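Local coordinates for protein TRNA threonylcarbamoyladenosine dehydratase (Escherichia coli, PDB 4D79) that catalyses the ATP-dependent dehydration of threonylcarbamoyladenosine at position 37 of tRNAs to its cyclic form, and can accept sulfur from the cysteine desulfurase CsdA in vitro, at residues N71-A76 against L83-V88. Residues are numbered along the deposited sequence; the frame is centred on the assembly and turned at random.
With ATP (adenosine-5'-triphosphate), chain K.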
# COMPACT_ATOMS: atom_id res chain seq x y z
N ASN B 71 -4.89 9.92 -8.13
CA ASN B 71 -4.81 8.51 -8.46
C ASN B 71 -3.76 7.76 -7.65
O ASN B 71 -3.80 6.53 -7.68
CB ASN B 71 -4.52 8.29 -9.93
CG ASN B 71 -3.15 8.84 -10.35
OD1 ASN B 71 -2.73 9.90 -9.91
ND2 ASN B 71 -2.43 8.08 -11.21
N ARG B 72 -2.84 8.45 -6.95
CA ARG B 72 -1.72 7.71 -6.38
C ARG B 72 -1.08 8.29 -5.11
O ARG B 72 -0.05 7.75 -4.71
CB ARG B 72 -0.61 7.59 -7.44
CG ARG B 72 0.02 8.94 -7.75
CD ARG B 72 0.62 8.99 -9.13
NE ARG B 72 1.41 10.18 -9.39
CZ ARG B 72 0.93 11.34 -9.83
NH1 ARG B 72 -0.36 11.51 -10.04
NH2 ARG B 72 1.76 12.34 -10.05
N GLN B 73 -1.62 9.32 -4.45
CA GLN B 73 -0.99 9.96 -3.31
C GLN B 73 -1.97 10.08 -2.14
O GLN B 73 -3.11 10.53 -2.31
CB GLN B 73 -0.42 11.34 -3.71
CG GLN B 73 0.49 11.22 -4.93
CD GLN B 73 1.25 12.48 -5.31
OE1 GLN B 73 1.42 13.40 -4.53
NE2 GLN B 73 1.75 12.49 -6.52
N ILE B 74 -1.55 9.63 -0.97
CA ILE B 74 -2.50 9.46 0.12
C ILE B 74 -3.07 10.79 0.62
O ILE B 74 -4.15 10.81 1.21
CB ILE B 74 -1.81 8.68 1.25
CG1 ILE B 74 -2.85 8.17 2.27
CG2 ILE B 74 -0.76 9.52 1.90
CD1 ILE B 74 -2.30 7.26 3.31
N HIS B 75 -2.36 11.88 0.41
CA HIS B 75 -2.79 13.21 0.86
C HIS B 75 -3.65 13.94 -0.15
O HIS B 75 -4.10 15.06 0.13
CB HIS B 75 -1.57 14.08 1.19
CG HIS B 75 -0.56 14.09 0.10
ND1 HIS B 75 -0.83 14.55 -1.18
CD2 HIS B 75 0.72 13.64 0.08
CE1 HIS B 75 0.25 14.38 -1.93
NE2 HIS B 75 1.19 13.83 -1.19
N ALA B 76 -3.89 13.34 -1.32
CA ALA B 76 -4.60 14.02 -2.41
C ALA B 76 -6.09 13.83 -2.16
O ALA B 76 -6.68 12.79 -2.44
CB ALA B 76 -4.15 13.48 -3.76
N LEU B 83 -2.53 22.98 -1.00
CA LEU B 83 -1.69 23.02 0.18
C LEU B 83 -0.36 22.31 -0.07
O LEU B 83 -0.22 21.47 -0.97
CB LEU B 83 -2.43 22.37 1.36
CG LEU B 83 -3.81 22.98 1.63
CD1 LEU B 83 -4.54 22.24 2.75
CD2 LEU B 83 -3.69 24.45 1.95
N ALA B 84 0.64 22.66 0.74
CA ALA B 84 1.94 22.02 0.64
C ALA B 84 1.84 20.55 1.04
O ALA B 84 1.33 20.21 2.12
CB ALA B 84 2.97 22.75 1.52
N LYS B 85 2.33 19.66 0.16
CA LYS B 85 2.25 18.23 0.41
C LYS B 85 2.86 17.84 1.74
O LYS B 85 2.32 17.00 2.47
CB LYS B 85 2.95 17.45 -0.69
CG LYS B 85 2.34 17.44 -2.01
CD LYS B 85 3.22 16.63 -2.96
CE LYS B 85 2.54 16.50 -4.34
NZ LYS B 85 3.30 15.64 -5.25
N ALA B 86 4.07 18.37 2.03
CA ALA B 86 4.79 17.92 3.23
C ALA B 86 4.05 18.34 4.49
O ALA B 86 3.97 17.57 5.46
CB ALA B 86 6.21 18.47 3.23
N GLU B 87 3.44 19.52 4.47
CA GLU B 87 2.69 19.99 5.63
C GLU B 87 1.40 19.20 5.82
O GLU B 87 1.01 18.91 6.95
CB GLU B 87 2.38 21.48 5.47
CG GLU B 87 1.92 22.13 6.74
CD GLU B 87 2.97 22.03 7.82
OE1 GLU B 87 4.14 22.35 7.51
OE2 GLU B 87 2.65 21.60 8.95
N VAL B 88 0.68 18.89 4.72
CA VAL B 88 -0.52 18.07 4.80
C VAL B 88 -0.20 16.70 5.38
O VAL B 88 -0.91 16.18 6.26
CB VAL B 88 -1.16 17.94 3.40
CG1 VAL B 88 -2.29 16.88 3.40
CG2 VAL B 88 -1.70 19.26 2.94
PG ATP K . 3.37 15.77 -10.95
O1G ATP K . 2.34 15.56 -12.03
O2G ATP K . 3.03 16.85 -9.95
O3G ATP K . 4.79 15.79 -11.46
PB ATP K . 4.26 14.07 -8.86
O1B ATP K . 5.69 14.42 -9.23
O2B ATP K . 3.64 14.53 -7.55
O3B ATP K . 3.28 14.42 -10.09
PA ATP K . 5.16 11.48 -8.22
O1A ATP K . 6.24 11.24 -9.27
O2A ATP K . 4.33 10.31 -7.75
O3A ATP K . 4.10 12.48 -8.89
O5' ATP K . 5.76 12.28 -6.94
C5' ATP K . 7.13 12.68 -6.80
C4' ATP K . 7.44 13.59 -5.60
O4' ATP K . 8.88 13.77 -5.38
C3' ATP K . 6.87 14.99 -5.79
O3' ATP K . 6.01 15.37 -4.70
C2' ATP K . 8.10 15.89 -5.82
O2' ATP K . 7.84 17.18 -5.31
C1' ATP K . 9.13 15.15 -4.99
N9 ATP K . 10.50 15.70 -5.22
C8 ATP K . 11.03 15.88 -6.46
N7 ATP K . 12.27 16.42 -6.42
C5 ATP K . 12.56 16.61 -5.13
C6 ATP K . 13.74 17.13 -4.42
N6 ATP K . 14.78 17.56 -5.13
N1 ATP K . 13.72 17.19 -3.09
C2 ATP K . 12.65 16.78 -2.38
N3 ATP K . 11.53 16.29 -2.97
C4 ATP K . 11.41 16.16 -4.33
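His-75, in the type I turn Gln-73 to Ala-76, meets the first turn of the helix starting at Lys-85, its CA 6.7 Å from that of Val-88. Lys-85 starts over one face of the imidazole, toward the rim, and runs extended past its CE1-NE2 side, CG lying 3.7 Å from His-75 CE1, while His-75 CB packs on Val-88 CG1. His-75 NE2 is hydrogen-bonded to Ile-38 O, which helps fix the ring's rotation. Gln-73 crosses the lysine at about a right angle: Lys-85 NZ donates to a lone pair of Gln-73 OE1 at 3.0 Å and to ATP O3' at 2.8 Å; its nearest neighbour is ATP O2B, at 2.6 Å. This orients the amide to send NE2 nearly straight (168°) to ATP O2B. Arg-72 NH2 donates to ATP O3A, and Asn-71 OD1, in the guanidinium plane, accepts a hydrogen bond from NH1. With alanine for Lys-85, Gln-73 OE1 and the ribose O3' are likely to lose their common donor, the beta-phosphate this ammonium, and the imidazole the CG and CD methylenes. In this Rossmann-like ThiF-family fold the loop after strand 56-60 thus joins helix 85-96 beside the ATP, Gln-73 and His-75 touching Ser-43 of helix 42-51.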